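Local coordinates for protein NADH:ubiquinone oxidoreductase, Na translocating, F subunit (Porphyromonas gingivalis, PDB 2R6H) that binds flavin-adenine dinucleotide in a two-domain, ferredoxin-reductase-like region of a flavoprotein subunit, with a flavin-binding barrel beside a nucleotide-binding domain, at residues Trp10-Leu15 against Val141-Pro146; Lys18-Phe23 against Glu199-Glu204; Lys25-Lys30 against Ile101-Arg106; Ala88-Asn93 against Met168-Ala173. All coordinates share one frame; numbering follows the deposited sequence.

Contact 1 of 4, residues Trp10-Leu15 against Val141-Pro146; sequences WECEVL and VMMSGP
Cys12 and Met143 (selenomethionine) meet on one face of a two-stranded antiparallel pairing, where SG lies 3.9 Å from the terminal CE. The chain of Met143 runs straight out from its strand, CG anti to the backbone N (chi1 -165°), and turns at its last torsion, which brings the methyl to the sulfur. On the same face Val141 crosses Val14 at about a right angle, CG2 to CG2 at 4.1 Å, and Val29 of strand 24-30 packs against this row from the next strand. The indole of Trp10 reaches along the neighbouring strand with its six-membered ring, CZ3 standing 4.0 Å from Gly145 O. On the other face both residues are exposed: Met142, also selenomethionine, folds back at chi2 so that SE rests 3.5 Å from Glu11 CB, while the carboxylate of Glu11 leads away. Between the two faces, Trp10 pairs with Met143 and Cys12 with Val141 as hydrogen-bonded pairs, Cys12 N donating to Val141 O at 2.7 Å; Glu11 and Met142 form the non-hydrogen-bonded pair. The two short segments run at 125°, well short of exact antiparallel, a twist consistent with the antiparallel flavin-binding barrel of ferredoxin-reductase-like proteins.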
# COMPACT_ATOMS: atom_id res chain seq x y z
N TRP A 10 -15.70 -14.98 -5.84
CA TRP A 10 -16.48 -15.24 -4.62
C TRP A 10 -17.27 -14.02 -4.21
O TRP A 10 -16.96 -12.91 -4.61
CB TRP A 10 -15.56 -15.57 -3.44
CG TRP A 10 -14.68 -16.74 -3.67
CD1 TRP A 10 -14.95 -18.04 -3.38
CD2 TRP A 10 -13.37 -16.72 -4.23
NE1 TRP A 10 -13.88 -18.83 -3.73
CE2 TRP A 10 -12.90 -18.03 -4.26
CE3 TRP A 10 -12.54 -15.69 -4.71
CZ2 TRP A 10 -11.65 -18.38 -4.74
CZ3 TRP A 10 -11.30 -16.03 -5.20
CH2 TRP A 10 -10.86 -17.36 -5.21
N GLU A 11 -18.29 -14.24 -3.40
CA GLU A 11 -18.88 -13.12 -2.69
C GLU A 11 -18.40 -13.18 -1.25
O GLU A 11 -18.48 -14.21 -0.59
CB GLU A 11 -20.41 -13.09 -2.81
CG GLU A 11 -21.18 -13.39 -1.54
CD GLU A 11 -21.95 -14.71 -1.62
OE1 GLU A 11 -23.18 -14.68 -1.38
OE2 GLU A 11 -21.33 -15.76 -1.93
N CYS A 12 -17.85 -12.07 -0.78
CA CYS A 12 -17.19 -12.06 0.51
C CYS A 12 -17.89 -11.16 1.50
O CYS A 12 -18.50 -10.16 1.12
CB CYS A 12 -15.74 -11.61 0.34
SG CYS A 12 -14.85 -12.47 -0.95
N GLU A 13 -17.80 -11.52 2.77
CA GLU A 13 -18.26 -10.67 3.85
C GLU A 13 -17.13 -9.77 4.36
O GLU A 13 -16.01 -10.22 4.60
CB GLU A 13 -18.82 -11.51 5.00
CG GLU A 13 -19.57 -10.68 6.03
CD GLU A 13 -19.39 -11.20 7.44
OE1 GLU A 13 -19.22 -10.38 8.37
OE2 GLU A 13 -19.40 -12.44 7.61
N VAL A 14 -17.45 -8.49 4.54
CA VAL A 14 -16.50 -7.54 5.10
C VAL A 14 -16.37 -7.71 6.61
O VAL A 14 -17.33 -7.52 7.35
CB VAL A 14 -16.92 -6.08 4.79
CG1 VAL A 14 -15.85 -5.12 5.27
CG2 VAL A 14 -17.19 -5.91 3.31
N LEU A 15 -15.17 -8.08 7.05
CA LEU A 15 -14.89 -8.19 8.48
C LEU A 15 -14.59 -6.83 9.09
O LEU A 15 -15.19 -6.44 10.09
CB LEU A 15 -13.71 -9.14 8.71
CG LEU A 15 -13.92 -10.59 8.29
CD1 LEU A 15 -12.69 -11.43 8.60
CD2 LEU A 15 -15.15 -11.18 8.96
N VAL A 141 -19.19 -8.11 -0.84
CA VAL A 141 -18.51 -7.66 -2.05
C VAL A 141 -18.24 -8.83 -2.96
O VAL A 141 -17.98 -9.94 -2.48
CB VAL A 141 -17.17 -7.02 -1.72
CG1 VAL A 141 -17.30 -5.52 -1.67
CG2 VAL A 141 -16.63 -7.58 -0.41
N MSE A 142 -18.27 -8.58 -4.27
CA MSE A 142 -17.86 -9.58 -5.24
C MSE A 142 -16.39 -9.41 -5.53
O MSE A 142 -15.94 -8.30 -5.81
CB MSE A 142 -18.64 -9.42 -6.54
CG MSE A 142 -20.14 -9.56 -6.36
SE MSE A 142 -20.70 -11.36 -5.83
CE MSE A 142 -22.28 -10.87 -4.77
N MSE A 143 -15.64 -10.49 -5.46
CA MSE A 143 -14.20 -10.39 -5.59
C MSE A 143 -13.62 -11.54 -6.39
O MSE A 143 -13.97 -12.69 -6.18
CB MSE A 143 -13.56 -10.35 -4.22
CG MSE A 143 -12.13 -9.89 -4.26
SE MSE A 143 -11.32 -9.74 -2.50
CE MSE A 143 -11.19 -11.65 -2.08
N SER A 144 -12.72 -11.23 -7.30
CA SER A 144 -12.07 -12.27 -8.09
C SER A 144 -10.55 -12.19 -7.96
O SER A 144 -10.01 -11.13 -7.66
CB SER A 144 -12.47 -12.19 -9.57
OG SER A 144 -12.36 -10.87 -10.08
N GLY A 145 -9.88 -13.31 -8.19
CA GLY A 145 -8.44 -13.34 -8.16
C GLY A 145 -7.94 -14.77 -8.19
O GLY A 145 -8.76 -15.69 -8.24
N PRO A 146 -6.60 -14.97 -8.15
CA PRO A 146 -5.61 -13.89 -8.08
C PRO A 146 -5.22 -13.43 -9.48
O PRO A 146 -5.46 -14.16 -10.44
CB PRO A 146 -4.39 -14.59 -7.45
CG PRO A 146 -4.76 -16.04 -7.34
CD PRO A 146 -5.94 -16.28 -8.19

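Contact 2 of 4, residues Lys18-Phe23 against Glu199-Glu204; sequences KNVSTF and EIFYEE. With SO4 (sulfate ion), chain F.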
# COMPACT_ATOMS: atom_id res chain seq x y z
N LYS A 18 -11.54 -0.35 8.96
CA LYS A 18 -11.10 0.76 9.80
C LYS A 18 -9.92 1.49 9.17
O LYS A 18 -9.09 0.88 8.49
CB LYS A 18 -10.73 0.26 11.20
CG LYS A 18 -11.85 0.38 12.22
CD LYS A 18 -11.74 -0.70 13.29
CE LYS A 18 -10.69 -0.33 14.33
NZ LYS A 18 -10.55 -1.39 15.37
N ASN A 19 -9.85 2.80 9.40
CA ASN A 19 -8.72 3.60 8.94
C ASN A 19 -7.41 3.14 9.56
O ASN A 19 -7.33 2.88 10.76
CB ASN A 19 -8.96 5.08 9.24
CG ASN A 19 -9.60 5.82 8.08
OD1 ASN A 19 -10.78 5.62 7.78
ND2 ASN A 19 -8.82 6.67 7.42
N VAL A 20 -6.37 3.05 8.74
CA VAL A 20 -5.07 2.60 9.19
C VAL A 20 -4.04 3.77 9.07
O VAL A 20 -3.00 3.80 9.73
CB VAL A 20 -4.70 1.29 8.45
CG1 VAL A 20 -3.82 1.56 7.23
CG2 VAL A 20 -4.07 0.31 9.40
N SER A 21 -4.37 4.74 8.22
CA SER A 21 -3.69 6.03 8.20
C SER A 21 -4.77 7.02 7.84
O SER A 21 -5.94 6.68 7.90
CB SER A 21 -2.63 6.06 7.12
OG SER A 21 -3.27 6.09 5.87
N THR A 22 -4.39 8.22 7.42
CA THR A 22 -5.41 9.22 7.11
C THR A 22 -6.23 8.91 5.85
O THR A 22 -7.43 9.17 5.80
CB THR A 22 -4.84 10.62 7.00
OG1 THR A 22 -4.37 11.04 8.28
CG2 THR A 22 -5.94 11.56 6.55
N PHE A 23 -5.59 8.34 4.85
CA PHE A 23 -6.27 8.06 3.61
C PHE A 23 -6.19 6.59 3.16
O PHE A 23 -6.51 6.25 2.01
CB PHE A 23 -5.75 8.99 2.54
CG PHE A 23 -5.99 10.42 2.84
CD1 PHE A 23 -7.27 10.88 3.09
CD2 PHE A 23 -4.94 11.32 2.87
CE1 PHE A 23 -7.50 12.22 3.37
CE2 PHE A 23 -5.16 12.65 3.15
CZ PHE A 23 -6.44 13.10 3.40
N GLU A 199 1.03 8.71 9.86
CA GLU A 199 0.67 7.97 8.66
C GLU A 199 1.34 6.60 8.53
O GLU A 199 1.18 5.91 7.52
CB GLU A 199 0.94 8.83 7.42
CG GLU A 199 -0.29 9.56 6.91
CD GLU A 199 -1.01 10.37 7.99
OE1 GLU A 199 -0.50 11.44 8.40
OE2 GLU A 199 -2.10 9.94 8.41
N ILE A 200 2.08 6.20 9.54
CA ILE A 200 2.73 4.90 9.51
C ILE A 200 1.75 3.83 9.95
O ILE A 200 0.93 4.06 10.84
CB ILE A 200 3.91 4.87 10.46
CG1 ILE A 200 4.91 5.97 10.08
CG2 ILE A 200 4.57 3.48 10.44
CD1 ILE A 200 5.72 6.50 11.27
N PHE A 201 1.82 2.65 9.33
CA PHE A 201 1.06 1.51 9.81
C PHE A 201 1.80 0.20 9.54
O PHE A 201 2.69 0.15 8.69
CB PHE A 201 -0.36 1.49 9.23
CG PHE A 201 -0.40 1.55 7.73
CD1 PHE A 201 -0.60 0.41 6.98
CD2 PHE A 201 -0.26 2.76 7.06
CE1 PHE A 201 -0.65 0.46 5.59
CE2 PHE A 201 -0.30 2.82 5.68
CZ PHE A 201 -0.50 1.66 4.94
N TYR A 202 1.43 -0.84 10.28
CA TYR A 202 2.06 -2.16 10.22
C TYR A 202 3.45 -2.19 10.82
O TYR A 202 4.17 -3.16 10.63
CB TYR A 202 2.12 -2.70 8.79
CG TYR A 202 0.79 -3.04 8.18
CD1 TYR A 202 -0.23 -3.59 8.95
CD2 TYR A 202 0.55 -2.84 6.84
CE1 TYR A 202 -1.45 -3.91 8.40
CE2 TYR A 202 -0.67 -3.14 6.26
CZ TYR A 202 -1.66 -3.68 7.05
OH TYR A 202 -2.86 -3.99 6.46
N GLU A 203 3.83 -1.16 11.57
CA GLU A 203 5.19 -1.08 12.06
C GLU A 203 5.57 -2.25 12.96
O GLU A 203 6.62 -2.85 12.79
CB GLU A 203 5.49 0.23 12.77
CG GLU A 203 6.90 0.21 13.37
CD GLU A 203 7.32 1.52 14.02
OE1 GLU A 203 6.49 2.47 14.08
OE2 GLU A 203 8.50 1.61 14.46
N GLU A 204 4.72 -2.57 13.93
CA GLU A 204 5.09 -3.60 14.88
C GLU A 204 5.29 -4.96 14.20
O GLU A 204 6.23 -5.68 14.52
CB GLU A 204 4.10 -3.66 16.04
CG GLU A 204 4.37 -4.77 17.07
CD GLU A 204 5.67 -4.60 17.86
OE1 GLU A 204 6.32 -3.53 17.75
OE2 GLU A 204 6.03 -5.56 18.58
S SO4 F . 0.90 -1.06 14.12
O1 SO4 F . 0.69 0.07 13.23
O2 SO4 F . 2.28 -1.52 14.01
O3 SO4 F . 0.65 -0.65 15.51
O4 SO4 F . -0.01 -2.13 13.74
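Val20 sets its CG1 methyl over one face of the Phe201 ring, somewhat toward the rim, and these two residues bury more surface than any others here. The methyl carbon stands 3.5 Å from the ring centroid and only 16° off the normal, a CH-pi contact, with CD1 its nearest ring atom. Phe201 holds CG between its backbone N and carbonyl carbon (chi1 54°), which turns the ring toward the loop; Val20 CG2 meanwhile lies 3.9 Å from Phe201 CB. Glu199, the third large contributor, comes in by its carboxylate. OE2 takes two bonds from Thr22: OG1 donates at 2.5 Å, from above the carboxylate plane, and the backbone N adds a weak bond at 3.0 Å. The contact bridges the two domains of a ferredoxin-reductase-like fold, the loop after strand 9-19 of the flavin-binding barrel meeting the segment that leads into helix 203-212 of the nucleotide-binding domain. Ser21 lies between Val20 and Thr22 in the loop, its CB 4.1 Å from Phe201 CD2, and Asn19 ND2 donates to Ser21 O. At the start of the helix, with Tyr202 in the N-cap position, a sulfate ion probably from the crystallisation liquor accepts from Glu204 N through O2 at 2.7 Å and weakly from Tyr202 N through O1.

Contact 3 of 4, residues Lys25-Lys30 against Ile101-Arg106; sequences KEFVVK and ITLNVR. With FAD (flavin-adenine dinucleotide), chain H.
Phe27 O accepts from Leu103 N at 2.7 Å, the shortest of six backbone bonds that join two antiparallel strands of the flavin-binding barrel. Lys25 with Val105, Phe27 with Leu103 and Val29 with Ile101 are the hydrogen-bonded pairs, and their side chains share one buried face. There the edge of the Phe27 ring meets Leu103, with Phe27 CD2 at 4.2 Å from Leu103 CD1. Phe27 CB touches Val105 CG2. With Val29 CG1 anti to the carbonyl carbon (chi1 -64°), CG2 falls between the backbone N and that carbon and reaches Ile101 CB at 3.9 Å. On the opposite face Val28 and Thr102 lie side by side, pointing the same way, with their CG2 methyls 4.0 Å apart. The Thr102 methyl also meets Glu26, whose extended chain carries OE2 to within 3.6 Å of CG2; the polar partner of that oxygen is Tyr202 OH, in the other domain. Lys25 leads away from the pairing, its NZ bonded to Asn19 OD1 and to backbone oxygens of Asn17 and Asp60. Strand 100-106 also turns backbone groups to the flavin: Arg106 N donates to O2 of the flavin-adenine dinucleotide at 3.1 Å, and flavin N3 donates to Asn104 O at 2.8 Å.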
# COMPACT_ATOMS: atom_id res chain seq x y z
N LYS A 25 -7.64 2.89 4.34
CA LYS A 25 -8.38 1.95 5.16
C LYS A 25 -7.80 0.55 4.98
O LYS A 25 -7.38 0.17 3.89
CB LYS A 25 -9.87 1.94 4.80
CG LYS A 25 -10.66 2.90 5.63
CD LYS A 25 -12.00 3.19 5.00
CE LYS A 25 -12.80 4.13 5.89
NZ LYS A 25 -12.87 3.61 7.28
N GLU A 26 -7.77 -0.20 6.08
CA GLU A 26 -7.42 -1.60 6.00
C GLU A 26 -8.71 -2.37 5.80
O GLU A 26 -9.50 -2.54 6.73
CB GLU A 26 -6.70 -2.06 7.25
CG GLU A 26 -6.09 -3.41 7.08
CD GLU A 26 -5.74 -4.05 8.39
OE1 GLU A 26 -6.33 -3.65 9.42
OE2 GLU A 26 -4.86 -4.94 8.40
N PHE A 27 -8.94 -2.79 4.56
CA PHE A 27 -10.19 -3.40 4.15
C PHE A 27 -10.07 -4.92 4.15
O PHE A 27 -9.36 -5.49 3.34
CB PHE A 27 -10.54 -2.87 2.76
CG PHE A 27 -11.82 -3.41 2.21
CD1 PHE A 27 -12.99 -3.34 2.94
CD2 PHE A 27 -11.85 -3.95 0.94
CE1 PHE A 27 -14.16 -3.82 2.43
CE2 PHE A 27 -13.02 -4.43 0.42
CZ PHE A 27 -14.19 -4.37 1.17
N VAL A 28 -10.76 -5.56 5.08
CA VAL A 28 -10.56 -6.98 5.35
C VAL A 28 -11.83 -7.80 5.05
O VAL A 28 -12.86 -7.62 5.71
CB VAL A 28 -10.13 -7.19 6.82
CG1 VAL A 28 -9.94 -8.66 7.11
CG2 VAL A 28 -8.86 -6.40 7.12
N VAL A 29 -11.74 -8.70 4.08
CA VAL A 29 -12.90 -9.47 3.66
C VAL A 29 -12.69 -10.97 3.87
O VAL A 29 -11.55 -11.44 3.85
CB VAL A 29 -13.27 -9.19 2.17
CG1 VAL A 29 -13.69 -7.72 1.98
CG2 VAL A 29 -12.09 -9.55 1.26
N LYS A 30 -13.78 -11.72 4.07
CA LYS A 30 -13.68 -13.16 4.30
C LYS A 30 -14.40 -13.96 3.21
O LYS A 30 -15.51 -13.61 2.81
CB LYS A 30 -14.24 -13.53 5.68
CG LYS A 30 -14.03 -14.98 6.09
CD LYS A 30 -14.83 -15.33 7.36
CE LYS A 30 -16.33 -15.21 7.10
NZ LYS A 30 -17.18 -15.83 8.17
N ILE A 101 -8.90 -12.21 3.30
CA ILE A 101 -8.06 -11.38 2.44
C ILE A 101 -7.98 -9.97 2.98
O ILE A 101 -9.00 -9.35 3.25
CB ILE A 101 -8.60 -11.35 1.00
CG1 ILE A 101 -8.64 -12.76 0.43
CG2 ILE A 101 -7.74 -10.45 0.14
CD1 ILE A 101 -7.44 -13.59 0.83
N THR A 102 -6.77 -9.46 3.15
CA THR A 102 -6.60 -8.09 3.63
C THR A 102 -6.21 -7.16 2.48
O THR A 102 -5.35 -7.48 1.68
CB THR A 102 -5.53 -8.04 4.73
OG1 THR A 102 -5.94 -8.86 5.83
CG2 THR A 102 -5.38 -6.64 5.23
N LEU A 103 -6.86 -6.00 2.39
CA LEU A 103 -6.43 -5.01 1.41
C LEU A 103 -6.08 -3.64 2.04
O LEU A 103 -6.45 -3.34 3.18
CB LEU A 103 -7.49 -4.86 0.30
CG LEU A 103 -7.93 -6.17 -0.38
CD1 LEU A 103 -8.97 -5.90 -1.44
CD2 LEU A 103 -6.77 -6.88 -1.00
N ASN A 104 -5.33 -2.82 1.31
CA ASN A 104 -5.06 -1.45 1.72
C ASN A 104 -5.58 -0.51 0.66
O ASN A 104 -5.06 -0.47 -0.44
CB ASN A 104 -3.56 -1.21 1.83
CG ASN A 104 -2.94 -1.96 2.96
OD1 ASN A 104 -3.64 -2.62 3.74
ND2 ASN A 104 -1.62 -1.89 3.06
N VAL A 105 -6.60 0.28 1.00
CA VAL A 105 -7.21 1.14 0.01
C VAL A 105 -7.01 2.62 0.27
O VAL A 105 -7.45 3.13 1.29
CB VAL A 105 -8.69 0.88 -0.06
CG1 VAL A 105 -9.30 1.67 -1.18
CG2 VAL A 105 -8.92 -0.58 -0.28
N ARG A 106 -6.34 3.29 -0.67
CA ARG A 106 -6.18 4.74 -0.65
C ARG A 106 -7.43 5.38 -1.26
O ARG A 106 -7.78 5.11 -2.41
CB ARG A 106 -4.94 5.13 -1.46
CG ARG A 106 -4.70 6.64 -1.68
CD ARG A 106 -4.11 7.27 -0.44
NE ARG A 106 -3.33 8.48 -0.67
CZ ARG A 106 -3.83 9.72 -0.66
NH1 ARG A 106 -5.13 9.91 -0.45
NH2 ARG A 106 -3.03 10.77 -0.87
PA FAD H . -10.93 6.52 -10.27
O1A FAD H . -10.24 5.49 -11.16
O2A FAD H . -12.40 6.77 -10.62
O5B FAD H . -10.12 7.93 -10.29
C5B FAD H . -8.80 8.00 -9.77
C4B FAD H . -8.43 9.45 -9.46
O4B FAD H . -8.50 10.22 -10.65
C3B FAD H . -9.38 10.08 -8.45
O3B FAD H . -8.61 10.71 -7.46
C2B FAD H . -10.15 11.13 -9.22
O2B FAD H . -10.35 12.27 -8.43
C1B FAD H . -9.23 11.42 -10.40
N9A FAD H . -9.93 11.91 -11.62
C8A FAD H . -11.04 11.37 -12.25
N7A FAD H . -11.34 12.13 -13.33
C5A FAD H . -10.44 13.15 -13.42
C6A FAD H . -10.27 14.22 -14.31
N6A FAD H . -11.15 14.43 -15.29
N1A FAD H . -9.22 15.11 -14.13
C2A FAD H . -8.35 14.96 -13.06
N3A FAD H . -8.52 13.91 -12.18
C4A FAD H . -9.55 13.02 -12.35
N1 FAD H . -4.81 0.87 -5.06
C2 FAD H . -4.83 0.71 -3.70
O2 FAD H . -5.27 1.63 -3.02
N3 FAD H . -4.36 -0.46 -3.13
C4 FAD H . -3.86 -1.50 -3.91
O4 FAD H . -3.43 -2.57 -3.46
C4X FAD H . -3.85 -1.32 -5.29
N5 FAD H . -3.36 -2.34 -6.07
C5X FAD H . -3.33 -2.16 -7.44
C6 FAD H . -2.83 -3.19 -8.23
C7 FAD H . -2.79 -3.06 -9.61
C7M FAD H . -2.24 -4.20 -10.43
C8 FAD H . -3.26 -1.89 -10.20
C8M FAD H . -3.22 -1.72 -11.69
C9 FAD H . -3.76 -0.86 -9.41
C9A FAD H . -3.80 -0.99 -8.03
N10 FAD H . -4.30 0.03 -7.23
C10 FAD H . -4.32 -0.14 -5.86
C1' FAD H . -5.00 1.23 -7.79
C2' FAD H . -6.50 0.94 -7.80
O2' FAD H . -6.74 -0.16 -8.64
C3' FAD H . -7.32 2.13 -8.29
O3' FAD H . -6.72 2.73 -9.41
C4' FAD H . -7.49 3.13 -7.16
O4' FAD H . -8.33 2.51 -6.21
C5' FAD H . -8.17 4.40 -7.64
O5' FAD H . -9.24 4.03 -8.48
P FAD H . -10.71 4.62 -8.19
O1P FAD H . -11.75 3.83 -8.95
O2P FAD H . -10.98 4.64 -6.71
O3P FAD H . -10.65 6.12 -8.73

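Contact 4 of 4, residues Ala88-Asn93 against Met168-Ala173; sequences AYSMAN and MAPLRA. With FAD (flavin-adenine dinucleotide), chain H.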
# COMPACT_ATOMS: atom_id res chain seq x y z
N ALA A 88 -8.68 -3.02 -9.33
CA ALA A 88 -7.58 -3.84 -8.82
C ALA A 88 -7.10 -3.45 -7.41
O ALA A 88 -6.82 -2.27 -7.15
CB ALA A 88 -6.41 -3.81 -9.81
N TYR A 89 -7.00 -4.43 -6.52
CA TYR A 89 -6.36 -4.21 -5.23
C TYR A 89 -5.43 -5.37 -4.85
O TYR A 89 -5.79 -6.54 -5.01
CB TYR A 89 -7.41 -3.89 -4.14
CG TYR A 89 -8.13 -2.60 -4.45
CD1 TYR A 89 -7.55 -1.38 -4.19
CD2 TYR A 89 -9.37 -2.62 -5.07
CE1 TYR A 89 -8.19 -0.19 -4.51
CE2 TYR A 89 -10.02 -1.44 -5.39
CZ TYR A 89 -9.43 -0.23 -5.12
OH TYR A 89 -10.07 0.95 -5.45
N SER A 90 -4.23 -5.02 -4.39
CA SER A 90 -3.18 -5.99 -4.08
C SER A 90 -3.44 -6.66 -2.74
O SER A 90 -3.85 -5.99 -1.80
CB SER A 90 -1.83 -5.28 -4.02
OG SER A 90 -1.36 -4.95 -5.31
N MSE A 91 -3.18 -7.97 -2.63
CA MSE A 91 -3.26 -8.67 -1.34
C MSE A 91 -2.13 -8.27 -0.42
O MSE A 91 -0.97 -8.26 -0.81
CB MSE A 91 -3.21 -10.18 -1.50
CG MSE A 91 -4.55 -10.86 -1.64
SE MSE A 91 -5.21 -10.77 -3.46
CE MSE A 91 -3.87 -11.89 -4.33
N ALA A 92 -2.48 -8.01 0.83
CA ALA A 92 -1.55 -7.45 1.78
C ALA A 92 -1.19 -8.44 2.89
O ALA A 92 -0.30 -8.19 3.71
CB ALA A 92 -2.12 -6.18 2.37
N ASN A 93 -1.89 -9.57 2.91
CA ASN A 93 -1.51 -10.64 3.81
C ASN A 93 -0.81 -11.70 2.99
O ASN A 93 -0.91 -11.73 1.77
CB ASN A 93 -2.72 -11.22 4.55
CG ASN A 93 -2.35 -11.77 5.94
OD1 ASN A 93 -1.20 -11.69 6.38
ND2 ASN A 93 -3.36 -12.31 6.64
N MSE A 168 2.10 -0.32 0.43
CA MSE A 168 2.44 -1.23 1.52
C MSE A 168 1.97 -2.65 1.22
O MSE A 168 2.56 -3.62 1.71
CB MSE A 168 1.82 -0.74 2.83
CG MSE A 168 2.84 -0.35 3.89
SE MSE A 168 3.62 -1.89 4.78
CE MSE A 168 4.77 -0.95 6.05
N ALA A 169 0.92 -2.77 0.41
CA ALA A 169 0.13 -3.99 0.36
C ALA A 169 0.95 -5.15 -0.20
O ALA A 169 1.08 -6.20 0.44
CB ALA A 169 -1.12 -3.78 -0.47
N PRO A 170 1.50 -4.96 -1.39
CA PRO A 170 2.24 -6.02 -2.09
C PRO A 170 3.53 -6.38 -1.36
O PRO A 170 3.83 -7.56 -1.18
CB PRO A 170 2.55 -5.39 -3.45
CG PRO A 170 1.46 -4.41 -3.66
CD PRO A 170 1.13 -3.86 -2.30
N LEU A 171 4.28 -5.37 -0.95
CA LEU A 171 5.53 -5.58 -0.23
C LEU A 171 5.30 -6.40 1.04
O LEU A 171 5.98 -7.40 1.27
CB LEU A 171 6.19 -4.25 0.12
CG LEU A 171 6.80 -3.47 -1.04
CD1 LEU A 171 6.20 -3.91 -2.36
CD2 LEU A 171 6.63 -1.97 -0.84
N ARG A 172 4.34 -5.97 1.85
CA ARG A 172 4.06 -6.63 3.12
C ARG A 172 3.70 -8.09 2.92
O ARG A 172 4.09 -8.96 3.70
CB ARG A 172 2.94 -5.90 3.86
CG ARG A 172 2.36 -6.68 5.03
CD ARG A 172 1.38 -5.84 5.83
NE ARG A 172 1.01 -6.47 7.09
CZ ARG A 172 -0.06 -7.23 7.26
NH1 ARG A 172 -0.89 -7.46 6.25
NH2 ARG A 172 -0.31 -7.77 8.45
N ALA A 173 2.94 -8.37 1.86
CA ALA A 173 2.58 -9.74 1.50
C ALA A 173 3.83 -10.56 1.17
O ALA A 173 3.97 -11.69 1.62
CB ALA A 173 1.61 -9.75 0.34
PA FAD H . -10.93 6.52 -10.27
O1A FAD H . -10.24 5.49 -11.16
O2A FAD H . -12.40 6.77 -10.62
O5B FAD H . -10.12 7.93 -10.29
C5B FAD H . -8.80 8.00 -9.77
C4B FAD H . -8.43 9.45 -9.46
O4B FAD H . -8.50 10.22 -10.65
C3B FAD H . -9.38 10.08 -8.45
O3B FAD H . -8.61 10.71 -7.46
C2B FAD H . -10.15 11.13 -9.22
O2B FAD H . -10.35 12.27 -8.43
C1B FAD H . -9.23 11.42 -10.40
N9A FAD H . -9.93 11.91 -11.62
C8A FAD H . -11.04 11.37 -12.25
N7A FAD H . -11.34 12.13 -13.33
C5A FAD H . -10.44 13.15 -13.42
C6A FAD H . -10.27 14.22 -14.31
N6A FAD H . -11.15 14.43 -15.29
N1A FAD H . -9.22 15.11 -14.13
C2A FAD H . -8.35 14.96 -13.06
N3A FAD H . -8.52 13.91 -12.18
C4A FAD H . -9.55 13.02 -12.35
N1 FAD H . -4.81 0.87 -5.06
C2 FAD H . -4.83 0.71 -3.70
O2 FAD H . -5.27 1.63 -3.02
N3 FAD H . -4.36 -0.46 -3.13
C4 FAD H . -3.86 -1.50 -3.91
O4 FAD H . -3.43 -2.57 -3.46
C4X FAD H . -3.85 -1.32 -5.29
N5 FAD H . -3.36 -2.34 -6.07
C5X FAD H . -3.33 -2.16 -7.44
C6 FAD H . -2.83 -3.19 -8.23
C7 FAD H . -2.79 -3.06 -9.61
C7M FAD H . -2.24 -4.20 -10.43
C8 FAD H . -3.26 -1.89 -10.20
C8M FAD H . -3.22 -1.72 -11.69
C9 FAD H . -3.76 -0.86 -9.41
C9A FAD H . -3.80 -0.99 -8.03
N10 FAD H . -4.30 0.03 -7.23
C10 FAD H . -4.32 -0.14 -5.86
C1' FAD H . -5.00 1.23 -7.79
C2' FAD H . -6.50 0.94 -7.80
O2' FAD H . -6.74 -0.16 -8.64
C3' FAD H . -7.32 2.13 -8.29
O3' FAD H . -6.72 2.73 -9.41
C4' FAD H . -7.49 3.13 -7.16
O4' FAD H . -8.33 2.51 -6.21
C5' FAD H . -8.17 4.40 -7.64
O5' FAD H . -9.24 4.03 -8.48
P FAD H . -10.71 4.62 -8.19
O1P FAD H . -11.75 3.83 -8.95
O2P FAD H . -10.98 4.64 -6.71
O3P FAD H . -10.65 6.12 -8.73
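This is a buried interdomain contact, in which the end of strand 85-90 and the loop after it, from the flavin-binding barrel, rest on the first turns of helix 168-181 of the nucleotide-binding domain. Small side chains allow the close approach: Ala92 CB meets Ala169 CB at 3.9 Å, and Ala92 CA directs its hydrogen at Ala169 O over 3.2 Å. The methyl of Ala173 points toward the loop, near Met91 O and Asn93 O. Ser90 CB and OG meet Pro170 at its CG. Arg172 runs extended from CG to NE, CG anti to the backbone N (chi1 166°), which lays its chain along Ala92 O; NH1 makes a weak bond to that oxygen at 2.7 Å, and NH2 forms a salt bridge with Asp205. On the flavin side, Ser90 N donates to O4 of flavin-adenine dinucleotide at 2.7 Å, and Ala88 O accepts from its O2'. These segments contribute Ala88, Tyr89, Ser90 and Ala169 to the flavin site, which lies at the domain interface, as in ferredoxin-reductase-like folds.

Contacts 1 and 3 are strand pairings of the same antiparallel sheet, joined where strands 9-19 and 24-30 lie side by side; both rest on backbone bonds with an apolar inner face, but the face of Glu11 and Met142 in contact 1 is exposed, whereas the matching face of contact 3 is at most partly so. Contacts 2 and 4 instead join the barrel to the nucleotide-binding domain: contact 2 is partly buried and relies on a carboxylate and an aromatic face, contact 4 is buried and made largely of small side chains, with one weak arginine bond to a backbone oxygen. Tyr202 ties three of them together, its hydroxyl bonded to Glu26 of contact 3 and its ring in a cation-pi contact with Arg172 of contact 4. Contacts 3 and 4 both touch the flavin.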